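PDB 3EF8: putative Scyalone Dehydratase from Novosphingobium aromaticivorans DSM 12444, which is of unproven function but, as a SnoaL-like member of the NTF2 superfamily, is probably a lyase related to scytalone dehydratase. Local coordinates for residues S21-D25 / T70-N74; L35-E41 / Q122-R128; T85-S91 / Y112-K118. One frame throughout, in Å; residues are numbered along the deposited sequence.

Interaction 1: S21-D25 / T70-N74; sequences SYHLD and TSHHN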
loop_
_atom_site.group_PDB
_atom_site.type_symbol
_atom_site.label_atom_id
_atom_site.label_comp_id
_atom_site.label_asym_id
_atom_site.label_seq_id
_atom_site.Cartn_x
_atom_site.Cartn_y
_atom_site.Cartn_z
ATOM N N SER A 21 -9.873 5.863 -6.573
ATOM C CA SER A 21 -8.926 5.030 -7.330
ATOM C C SER A 21 -9.640 3.853 -7.974
ATOM O O SER A 21 -9.314 3.471 -9.102
ATOM C CB SER A 21 -7.816 4.551 -6.439
ATOM O OG SER A 21 -6.933 5.611 -6.238
ATOM N N TYR A 22 -10.620 3.321 -7.266
ATOM C CA TYR A 22 -11.456 2.221 -7.812
ATOM C C TYR A 22 -12.223 2.670 -9.047
ATOM O O TYR A 22 -12.163 2.060 -10.114
ATOM C CB TYR A 22 -12.421 1.663 -6.774
ATOM C CG TYR A 22 -13.309 0.533 -7.301
ATOM C CD1 TYR A 22 -12.781 -0.717 -7.585
ATOM C CD2 TYR A 22 -14.669 0.733 -7.508
ATOM C CE1 TYR A 22 -13.564 -1.714 -8.091
ATOM C CE2 TYR A 22 -15.452 -0.245 -8.034
ATOM C CZ TYR A 22 -14.922 -1.482 -8.286
ATOM O OH TYR A 22 -15.762 -2.499 -8.779
ATOM N N HIS A 23 -12.963 3.758 -8.899
ATOM C CA HIS A 23 -13.715 4.259 -10.031
ATOM C C HIS A 23 -12.860 4.709 -11.217
ATOM O O HIS A 23 -13.236 4.630 -12.366
ATOM C CB HIS A 23 -14.691 5.359 -9.568
ATOM C CG HIS A 23 -15.809 4.803 -8.754
ATOM N ND1 HIS A 23 -16.658 3.832 -9.246
ATOM C CD2 HIS A 23 -16.184 5.024 -7.475
ATOM C CE1 HIS A 23 -17.524 3.492 -8.310
ATOM N NE2 HIS A 23 -17.254 4.195 -7.222
ATOM N N LEU A 24 -11.639 5.093 -10.945
ATOM C CA LEU A 24 -10.691 5.459 -11.974
ATOM C C LEU A 24 -10.258 4.185 -12.738
ATOM O O LEU A 24 -10.282 4.150 -13.965
ATOM C CB LEU A 24 -9.470 6.157 -11.332
ATOM C CG LEU A 24 -8.374 6.571 -12.289
ATOM C CD1 LEU A 24 -8.895 7.450 -13.480
ATOM C CD2 LEU A 24 -7.253 7.312 -11.516
ATOM N N ASP A 25 -9.880 3.136 -11.988
ATOM C CA ASP A 25 -9.469 1.887 -12.612
ATOM C C ASP A 25 -10.641 1.232 -13.347
ATOM O O ASP A 25 -10.456 0.485 -14.324
ATOM C CB ASP A 25 -8.906 0.941 -11.588
ATOM C CG ASP A 25 -7.514 1.357 -11.066
ATOM O OD1 ASP A 25 -6.861 2.216 -11.690
ATOM O OD2 ASP A 25 -7.125 0.871 -9.967
ATOM N N THR A 70 -5.820 0.331 -15.922
ATOM C CA THR A 70 -4.930 0.978 -14.951
ATOM C C THR A 70 -5.105 0.289 -13.600
ATOM O O THR A 70 -6.135 -0.319 -13.301
ATOM C CB THR A 70 -5.201 2.500 -14.793
ATOM O OG1 THR A 70 -6.517 2.730 -14.329
ATOM C CG2 THR A 70 -5.076 3.283 -16.077
ATOM N N SER A 71 -4.067 0.401 -12.773
ATOM C CA SER A 71 -4.128 -0.070 -11.415
ATOM C C SER A 71 -3.481 0.961 -10.496
ATOM O O SER A 71 -2.343 1.319 -10.690
ATOM C CB SER A 71 -3.396 -1.401 -11.304
ATOM O OG SER A 71 -3.638 -2.035 -10.066
ATOM N N HIS A 72 -4.262 1.439 -9.526
ATOM C CA HIS A 72 -3.799 2.437 -8.580
ATOM C C HIS A 72 -3.749 1.848 -7.175
ATOM O O HIS A 72 -4.681 1.270 -6.667
ATOM C CB HIS A 72 -4.730 3.638 -8.582
ATOM C CG HIS A 72 -4.618 4.483 -9.790
ATOM N ND1 HIS A 72 -5.120 4.101 -11.023
ATOM C CD2 HIS A 72 -3.997 5.669 -9.990
ATOM C CE1 HIS A 72 -4.807 5.019 -11.924
ATOM N NE2 HIS A 72 -4.144 5.997 -11.324
ATOM N N HIS A 73 -2.583 2.039 -6.579
ATOM C CA HIS A 73 -2.250 1.527 -5.267
ATOM C C HIS A 73 -1.867 2.736 -4.418
ATOM O O HIS A 73 -0.829 3.353 -4.631
ATOM C CB HIS A 73 -1.045 0.567 -5.386
ATOM C CG HIS A 73 -1.265 -0.523 -6.396
ATOM N ND1 HIS A 73 -1.520 -1.829 -6.020
ATOM C CD2 HIS A 73 -1.354 -0.483 -7.747
ATOM C CE1 HIS A 73 -1.763 -2.540 -7.124
ATOM N NE2 HIS A 73 -1.689 -1.745 -8.173
ATOM N N ASN A 74 -2.688 3.052 -3.423
ATOM C CA ASN A 74 -2.547 4.261 -2.627
ATOM C C ASN A 74 -2.189 3.885 -1.232
ATOM O O ASN A 74 -2.899 3.062 -0.625
ATOM C CB ASN A 74 -3.871 5.003 -2.603
ATOM C CG ASN A 74 -4.343 5.365 -3.989
ATOM O OD1 ASN A 74 -5.044 4.598 -4.673
ATOM N ND2 ASN A 74 -3.975 6.567 -4.417
HETATM O O HOH W 1 -5.182 7.674 -6.898
HETATM O O HOH W 2 -8.737 2.882 -15.876
HETATM O O HOH W 3 -7.489 1.301 -7.151
HETATM O O HOH W 4 -8.244 -0.983 -14.865
#
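Asp25, on the last turn of helix 3-25, meets Thr70, Ser71 and His72 of strand 67-81 in a buried polar contact between the long helix of this NTF2-like fold and the outermost strand, within this chain, of its curved sheet. Helix and strand segments run nearly antiparallel, their axes 7.8 Å apart. The carboxylate faces the strand with both oxygens. Its OD2 uses the syn lone pair to take the backbone N-H of His72, and OD1 accepts twice: His72 ND1 reaches OD1 at 2.7 Å on the syn side with an N-H...O angle of 161°, while Thr70 OG1 donates to the same oxygen from the anti side. OD1 lies at the edge of the imidazole, near its plane, and the ring is turned 34° from the carboxylate. Leu24 takes one ring face: with its CG anti to the backbone N (chi1 179°), CD2 sits 3.6 Å from the centroid of the His72 ring, a CH-pi contact offset toward CE1 and NE2. One helical turn back, Ser21 OG donates to Asn74 OD1 at 2.7 Å, and a water links that hydroxyl to Asn74 ND2. Asn76 of a second subunit binds the backbone N of Asn74. Three strand donors thus hold the buried carboxylate, which in turn fixes the rotation of the His72 ring; such His-carboxylate pairs occur in active sites, although no catalytic role is established here.

Interaction 2: L35-E41 / Q122-R128; sequences LFVEDCE and QWKFKRR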
loop_
_atom_site.group_PDB
_atom_site.type_symbol
_atom_site.label_atom_id
_atom_site.label_comp_id
_atom_site.label_asym_id
_atom_site.label_seq_id
_atom_site.Cartn_x
_atom_site.Cartn_y
_atom_site.Cartn_z
ATOM N N LEU A 35 -16.835 13.193 -6.610
ATOM C CA LEU A 35 -15.941 13.264 -5.453
ATOM C C LEU A 35 -15.129 14.547 -5.424
ATOM O O LEU A 35 -14.210 14.670 -4.626
ATOM C CB LEU A 35 -15.018 12.045 -5.426
ATOM C CG LEU A 35 -15.763 10.736 -5.242
ATOM C CD1 LEU A 35 -14.791 9.510 -5.294
ATOM C CD2 LEU A 35 -16.592 10.717 -3.953
ATOM N N PHE A 36 -15.487 15.498 -6.280
ATOM C CA PHE A 36 -14.871 16.845 -6.305
ATOM C C PHE A 36 -15.937 17.916 -6.108
ATOM O O PHE A 36 -17.049 17.787 -6.629
ATOM C CB PHE A 36 -14.176 17.149 -7.622
ATOM C CG PHE A 36 -12.877 16.447 -7.786
ATOM C CD1 PHE A 36 -12.869 15.086 -8.055
ATOM C CD2 PHE A 36 -11.658 17.114 -7.685
ATOM C CE1 PHE A 36 -11.695 14.411 -8.174
ATOM C CE2 PHE A 36 -10.469 16.388 -7.832
ATOM C CZ PHE A 36 -10.524 15.058 -8.073
ATOM N N VAL A 37 -15.585 18.939 -5.327
ATOM C CA VAL A 37 -16.446 20.133 -5.202
ATOM C C VAL A 37 -16.382 20.908 -6.492
ATOM O O VAL A 37 -15.473 20.761 -7.312
ATOM C CB VAL A 37 -16.052 21.024 -3.993
ATOM C CG1 VAL A 37 -16.237 20.258 -2.678
ATOM C CG2 VAL A 37 -14.681 21.586 -4.132
ATOM N N GLU A 38 -17.386 21.794 -6.651
ATOM C CA GLU A 38 -17.435 22.607 -7.864
ATOM C C GLU A 38 -16.230 23.509 -8.040
ATOM O O GLU A 38 -15.656 23.658 -9.110
ATOM C CB GLU A 38 -18.686 23.497 -7.830
ATOM C CG GLU A 38 -18.792 24.439 -8.983
ATOM C CD GLU A 38 -19.018 23.723 -10.311
ATOM O OE1 GLU A 38 -19.374 22.516 -10.306
ATOM O OE2 GLU A 38 -18.843 24.387 -11.362
ATOM N N ASP A 39 -15.820 24.072 -6.904
ATOM C CA ASP A 39 -14.766 25.088 -6.836
ATOM C C ASP A 39 -13.412 24.450 -6.541
ATOM O O ASP A 39 -12.630 24.940 -5.716
ATOM C CB ASP A 39 -15.075 26.102 -5.729
ATOM C CG ASP A 39 -14.251 27.372 -5.855
ATOM O OD1 ASP A 39 -13.480 27.512 -6.826
ATOM O OD2 ASP A 39 -14.394 28.259 -4.990
ATOM N N CYS A 40 -13.131 23.381 -7.261
ATOM C CA CYS A 40 -11.888 22.605 -7.054
ATOM C C CYS A 40 -10.731 23.062 -7.906
ATOM O O CYS A 40 -10.862 23.854 -8.861
ATOM C CB CYS A 40 -12.115 21.103 -7.296
ATOM S SG CYS A 40 -12.623 20.691 -9.009
ATOM N N GLU A 41 -9.551 22.570 -7.532
ATOM C CA GLU A 41 -8.334 22.739 -8.292
ATOM C C GLU A 41 -7.581 21.431 -8.327
ATOM O O GLU A 41 -7.478 20.714 -7.322
ATOM C CB GLU A 41 -7.394 23.756 -7.657
ATOM C CG GLU A 41 -7.913 25.143 -7.696
ATOM C CD GLU A 41 -7.110 26.073 -6.796
ATOM O OE1 GLU A 41 -6.162 25.608 -6.102
ATOM O OE2 GLU A 41 -7.453 27.271 -6.763
ATOM N N GLN A 122 -20.380 13.846 3.049
ATOM C CA GLN A 122 -19.410 13.221 2.124
ATOM C C GLN A 122 -18.132 14.026 1.978
ATOM O O GLN A 122 -18.142 15.225 1.695
ATOM C CB GLN A 122 -20.042 13.109 0.741
ATOM C CG GLN A 122 -19.130 12.638 -0.404
ATOM C CD GLN A 122 -18.806 11.149 -0.321
ATOM O OE1 GLN A 122 -19.723 10.322 -0.243
ATOM N NE2 GLN A 122 -17.502 10.792 -0.352
ATOM N N TRP A 123 -16.999 13.340 2.136
ATOM C CA TRP A 123 -15.723 13.964 1.831
ATOM C C TRP A 123 -15.528 14.055 0.342
ATOM O O TRP A 123 -15.828 13.129 -0.407
ATOM C CB TRP A 123 -14.564 13.185 2.490
ATOM C CG TRP A 123 -14.546 13.338 4.016
ATOM C CD1 TRP A 123 -15.093 12.510 4.925
ATOM C CD2 TRP A 123 -13.961 14.425 4.768
ATOM N NE1 TRP A 123 -14.874 12.975 6.210
ATOM C CE2 TRP A 123 -14.208 14.166 6.127
ATOM C CE3 TRP A 123 -13.283 15.586 4.418
ATOM C CZ2 TRP A 123 -13.747 15.004 7.138
ATOM C CZ3 TRP A 123 -12.835 16.419 5.434
ATOM C CH2 TRP A 123 -13.071 16.120 6.762
ATOM N N LYS A 124 -15.002 15.179 -0.070
ATOM C CA LYS A 124 -14.717 15.489 -1.456
ATOM C C LYS A 124 -13.413 16.211 -1.561
ATOM O O LYS A 124 -12.970 16.862 -0.620
ATOM C CB LYS A 124 -15.837 16.368 -2.060
ATOM C CG LYS A 124 -17.173 15.656 -2.095
ATOM C CD LYS A 124 -18.189 16.484 -2.830
ATOM C CE LYS A 124 -19.509 15.774 -2.897
ATOM N NZ LYS A 124 -20.522 16.708 -3.522
ATOM N N PHE A 125 -12.789 16.066 -2.718
ATOM C CA PHE A 125 -11.615 16.843 -3.014
ATOM C C PHE A 125 -11.902 18.290 -3.306
ATOM O O PHE A 125 -12.709 18.612 -4.160
ATOM C CB PHE A 125 -10.784 16.290 -4.182
ATOM C CG PHE A 125 -10.217 14.892 -3.910
ATOM C CD1 PHE A 125 -9.142 14.726 -3.058
ATOM C CD2 PHE A 125 -10.739 13.759 -4.553
ATOM C CE1 PHE A 125 -8.602 13.466 -2.829
ATOM C CE2 PHE A 125 -10.238 12.501 -4.302
ATOM C CZ PHE A 125 -9.139 12.372 -3.481
ATOM N N LYS A 126 -11.164 19.163 -2.626
ATOM C CA LYS A 126 -11.163 20.597 -2.983
ATOM C C LYS A 126 -9.917 20.955 -3.789
ATOM O O LYS A 126 -9.957 21.723 -4.725
ATOM C CB LYS A 126 -11.303 21.486 -1.752
ATOM C CG LYS A 126 -11.388 22.970 -2.128
ATOM C CD LYS A 126 -12.355 23.690 -1.204
ATOM C CE LYS A 126 -12.519 25.182 -1.559
ATOM N NZ LYS A 126 -11.286 25.935 -1.333
ATOM N N ARG A 127 -8.776 20.360 -3.429
ATOM C CA ARG A 127 -7.562 20.494 -4.205
ATOM C C ARG A 127 -6.807 19.176 -4.215
ATOM O O ARG A 127 -6.746 18.502 -3.202
ATOM C CB ARG A 127 -6.619 21.582 -3.650
ATOM C CG ARG A 127 -5.394 21.755 -4.531
ATOM C CD ARG A 127 -4.571 23.030 -4.185
ATOM N NE ARG A 127 -3.224 22.957 -4.769
ATOM C CZ ARG A 127 -2.941 23.379 -5.995
ATOM N NH1 ARG A 127 -3.908 23.898 -6.739
ATOM N NH2 ARG A 127 -1.723 23.275 -6.485
ATOM N N ARG A 128 -6.272 18.813 -5.380
ATOM C CA ARG A 128 -5.282 17.733 -5.506
ATOM C C ARG A 128 -4.084 18.232 -6.258
ATOM O O ARG A 128 -4.219 18.766 -7.377
ATOM C CB ARG A 128 -5.797 16.510 -6.262
ATOM C CG ARG A 128 -7.041 15.921 -5.769
ATOM C CD ARG A 128 -7.121 14.454 -6.151
ATOM N NE ARG A 128 -6.281 13.648 -5.255
ATOM C CZ ARG A 128 -6.314 12.335 -5.154
ATOM N NH1 ARG A 128 -7.022 11.610 -6.002
ATOM N NH2 ARG A 128 -5.644 11.757 -4.192
HETATM O O HOH W 5 -19.934 16.583 -6.353
#
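Phe36 lies against Phe125 where the short strand 36-37 runs parallel to strand 122-136. Phe36 CB is 4.0 Å from Phe125 O; CD2 and CE2 lie under Phe125 CB, which stands over the ring face 3.9 Å from the centroid; CE1 and CZ approach Phe125 CD2, and CZ also meets Arg128 CD. The two rings are oblique, planes 39° apart. Tyr56 stacks on Phe36, and Arg128, whose CD sits over the centre of the Phe125 ring, sends its NH2 to Asp114. Backbone bonds from Phe125 N to Leu35 O and from Val37 N to Phe125 O fix this register. Both segments then turn a corner, 122-128 through a classic beta bulge at Lys126 and Arg127, both opposite Thr115 of strand 106-119, and pair again through hydrogen bonds from Glu41 N to Lys126 O and from Arg128 N to Glu41 O. Here Arg127, its CG anti to the backbone N (chi1 -177°), brings NH1 to Glu41 OE1 at 2.9 Å, a bent salt bridge with the flat groups nearly perpendicular. A leucine in place of this arginine would probably leave the carboxylates of Glu41 and Glu129 without their cationic mate. Chemistry thus shifts from buried aromatic packing to a tilted, probably modest ion pair.

Interaction 3: T85-S91 / Y112-K118; sequences TEANVRS and YFDTVVK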
loop_
_atom_site.group_PDB
_atom_site.type_symbol
_atom_site.label_atom_id
_atom_site.label_comp_id
_atom_site.label_asym_id
_atom_site.label_seq_id
_atom_site.Cartn_x
_atom_site.Cartn_y
_atom_site.Cartn_z
ATOM N N THR A 85 -14.299 19.370 9.175
ATOM C CA THR A 85 -14.790 19.283 7.793
ATOM C C THR A 85 -13.783 19.718 6.759
ATOM O O THR A 85 -14.110 19.894 5.611
ATOM C CB THR A 85 -16.091 20.098 7.578
ATOM O OG1 THR A 85 -15.789 21.492 7.796
ATOM C CG2 THR A 85 -17.213 19.596 8.486
ATOM N N GLU A 86 -12.512 19.753 7.159
ATOM C CA GLU A 86 -11.417 20.144 6.264
ATOM C C GLU A 86 -10.122 19.518 6.707
ATOM O O GLU A 86 -9.716 19.642 7.857
ATOM C CB GLU A 86 -11.209 21.668 6.216
ATOM C CG GLU A 86 -10.106 22.141 5.271
ATOM C CD GLU A 86 -9.797 23.638 5.323
ATOM O OE1 GLU A 86 -10.589 24.394 5.925
ATOM O OE2 GLU A 86 -8.811 24.066 4.712
ATOM N N ALA A 87 -9.477 18.792 5.795
ATOM C CA ALA A 87 -8.225 18.162 6.120
ATOM C C ALA A 87 -7.270 18.277 4.957
ATOM O O ALA A 87 -7.667 18.282 3.786
ATOM C CB ALA A 87 -8.440 16.684 6.494
ATOM N N ASN A 88 -5.996 18.277 5.312
ATOM C CA ASN A 88 -4.876 18.262 4.384
ATOM C C ASN A 88 -4.283 16.848 4.457
ATOM O O ASN A 88 -4.100 16.267 5.521
ATOM C CB ASN A 88 -3.838 19.281 4.805
ATOM C CG ASN A 88 -4.346 20.691 4.710
ATOM O OD1 ASN A 88 -5.173 20.981 3.866
ATOM N ND2 ASN A 88 -3.818 21.591 5.574
ATOM N N VAL A 89 -4.042 16.284 3.280
ATOM C CA VAL A 89 -3.589 14.895 3.190
ATOM C C VAL A 89 -2.351 14.780 2.311
ATOM O O VAL A 89 -2.250 15.410 1.248
ATOM C CB VAL A 89 -4.678 14.037 2.547
ATOM C CG1 VAL A 89 -4.370 12.493 2.656
ATOM C CG2 VAL A 89 -6.058 14.347 3.216
ATOM N N ARG A 90 -1.399 13.977 2.738
ATOM C CA ARG A 90 -0.230 13.627 1.940
ATOM C C ARG A 90 -0.248 12.133 1.789
ATOM O O ARG A 90 -0.509 11.393 2.747
ATOM C CB ARG A 90 1.080 14.026 2.611
ATOM C CG ARG A 90 2.320 13.743 1.771
ATOM C CD ARG A 90 3.596 13.974 2.565
ATOM N NE ARG A 90 3.776 12.937 3.559
ATOM C CZ ARG A 90 4.319 13.125 4.741
ATOM N NH1 ARG A 90 4.690 14.335 5.136
ATOM N NH2 ARG A 90 4.484 12.093 5.524
ATOM N N SER A 91 -0.031 11.642 0.571
ATOM C CA SER A 91 -0.021 10.198 0.345
ATOM C C SER A 91 0.873 9.828 -0.820
ATOM O O SER A 91 1.384 10.688 -1.536
ATOM C CB SER A 91 -1.409 9.662 0.076
ATOM O OG SER A 91 -1.959 10.218 -1.123
ATOM N N TYR A 112 0.581 12.559 -3.574
ATOM C CA TYR A 112 -0.526 13.473 -3.634
ATOM C C TYR A 112 -0.569 14.369 -2.431
ATOM O O TYR A 112 -0.539 13.886 -1.316
ATOM C CB TYR A 112 -1.860 12.727 -3.731
ATOM C CG TYR A 112 -2.321 12.398 -5.108
ATOM C CD1 TYR A 112 -2.705 13.413 -5.950
ATOM C CD2 TYR A 112 -2.403 11.115 -5.538
ATOM C CE1 TYR A 112 -3.168 13.190 -7.201
ATOM C CE2 TYR A 112 -2.900 10.850 -6.865
ATOM C CZ TYR A 112 -3.272 11.906 -7.641
ATOM O OH TYR A 112 -3.729 11.718 -8.963
ATOM N N PHE A 113 -0.722 15.663 -2.696
ATOM C CA PHE A 113 -0.937 16.670 -1.667
ATOM C C PHE A 113 -2.345 17.187 -1.902
ATOM O O PHE A 113 -2.592 17.917 -2.854
ATOM C CB PHE A 113 0.122 17.764 -1.703
ATOM C CG PHE A 113 1.434 17.331 -1.139
ATOM C CD1 PHE A 113 2.271 16.504 -1.858
ATOM C CD2 PHE A 113 1.798 17.671 0.144
ATOM C CE1 PHE A 113 3.446 16.040 -1.300
ATOM C CE2 PHE A 113 2.997 17.215 0.664
ATOM C CZ PHE A 113 3.807 16.420 -0.068
ATOM N N ASP A 114 -3.265 16.816 -1.038
ATOM C CA ASP A 114 -4.665 17.082 -1.193
ATOM C C ASP A 114 -5.240 17.905 -0.052
ATOM O O ASP A 114 -4.734 17.875 1.074
ATOM C CB ASP A 114 -5.439 15.737 -1.220
ATOM C CG ASP A 114 -5.013 14.787 -2.350
ATOM O OD1 ASP A 114 -4.733 15.264 -3.482
ATOM O OD2 ASP A 114 -5.020 13.550 -2.070
ATOM N N THR A 115 -6.278 18.674 -0.365
ATOM C CA THR A 115 -7.196 19.195 0.637
ATOM C C THR A 115 -8.573 18.659 0.317
ATOM O O THR A 115 -9.054 18.775 -0.844
ATOM C CB THR A 115 -7.216 20.745 0.646
ATOM O OG1 THR A 115 -5.902 21.216 0.983
ATOM C CG2 THR A 115 -8.278 21.297 1.658
ATOM N N VAL A 116 -9.151 18.029 1.322
ATOM C CA VAL A 116 -10.467 17.447 1.286
ATOM C C VAL A 116 -11.399 18.217 2.243
ATOM O O VAL A 116 -10.984 18.754 3.277
ATOM C CB VAL A 116 -10.419 15.919 1.591
ATOM C CG1 VAL A 116 -9.584 15.216 0.503
ATOM C CG2 VAL A 116 -9.891 15.643 2.967
ATOM N N VAL A 117 -12.659 18.301 1.844
ATOM C CA VAL A 117 -13.690 18.973 2.633
ATOM C C VAL A 117 -14.893 18.088 2.735
ATOM O O VAL A 117 -15.193 17.341 1.830
ATOM C CB VAL A 117 -14.064 20.352 2.003
ATOM C CG1 VAL A 117 -12.877 21.314 2.096
ATOM C CG2 VAL A 117 -14.540 20.166 0.543
ATOM N N LYS A 118 -15.603 18.190 3.851
ATOM C CA LYS A 118 -16.782 17.385 4.081
ATOM C C LYS A 118 -18.032 18.200 3.842
ATOM O O LYS A 118 -18.250 19.236 4.470
ATOM C CB LYS A 118 -16.797 16.795 5.472
ATOM C CG LYS A 118 -17.664 15.589 5.615
ATOM C CD LYS A 118 -17.815 15.145 7.061
ATOM C CE LYS A 118 -18.686 13.887 7.173
ATOM N NZ LYS A 118 -18.992 13.479 8.578
HETATM O O HOH W 6 -3.033 12.598 -0.449
#
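Arg90 and Phe113 lie side by side and point the same way, a non-hydrogen-bonded pair of the antiparallel hairpin 86-99/106-119. Arg90 CG sits over one face of the Phe113 ring, 3.9 Å from the centroid, in a CH-pi contact; CD follows toward the rim at CZ. Because Arg90 CG is anti to the backbone N (chi1 -177°), the aliphatic stem runs along the ring before the chain bends at chi3, and the guanidinium ends turned 63° from the ring plane. Its NH2 forms a salt bridge with Asp19 of a third subunit.

On the same face Asn88 and Thr115 also lie side by side, pointing the same way: Thr115 OG1 donates to Asn88 OD1 at 3.0 Å, tilted 27° from the amide carbonyl plane. Beyond them Glu86 CG touches Thr115 CG2.

The other face is mostly apolar at Ala87, Val89 and Val116. Val116 CG2 lies beside Ala87 CB at 4.0 Å and meets Val89 CG2 at 4.1 Å, the two valines slanting across each other. Nearer the Ser91 end the face turns polar. One water accepts from Ser91 OG at 2.7 Å and donates to both Tyr112 O and Asp114 OD2; the latter also forms a salt bridge with Arg128.

Paired backbone hydrogen bonds join Ala87 with Val116, Val89 with Asp114 and Ser91 with Tyr112, and one further hydrogen bond runs from Lys118 N to Thr85 O.

Both hairpin strands are interior to the sheet. Strand 67-81 flanks 86-99 and strand 122-136 flanks 106-119, while Met16 and Met17 of helix 3-25 pack on the face of Val89 and Val116. Phe18 of the third subunit packs on Arg90, and its Tyr22 packs on Phe113 and makes a cation-pi contact with Arg90.

All three contacts belong to one mixed sheet and the helix packed on it, but differ in depth. Interaction 1 is a buried, largely polar helix-to-strand contact; interactions 2 and 3 pair strands and are only partly buried, interaction 2 being exposed beyond its corner. Interactions 1 and 3 use the neighbouring strands 67-81 and 86-99 but different parts of them, and do not touch; their centres are about 18 Å apart. Interactions 2 and 3 do touch: Lys126 N approaches Thr115 O, probably in a hydrogen bond, and Trp123 packs on Val117, so parallel and antiparallel pairings meet. Other subunits reach interactions 1 and 3, whereas none touches interaction 2.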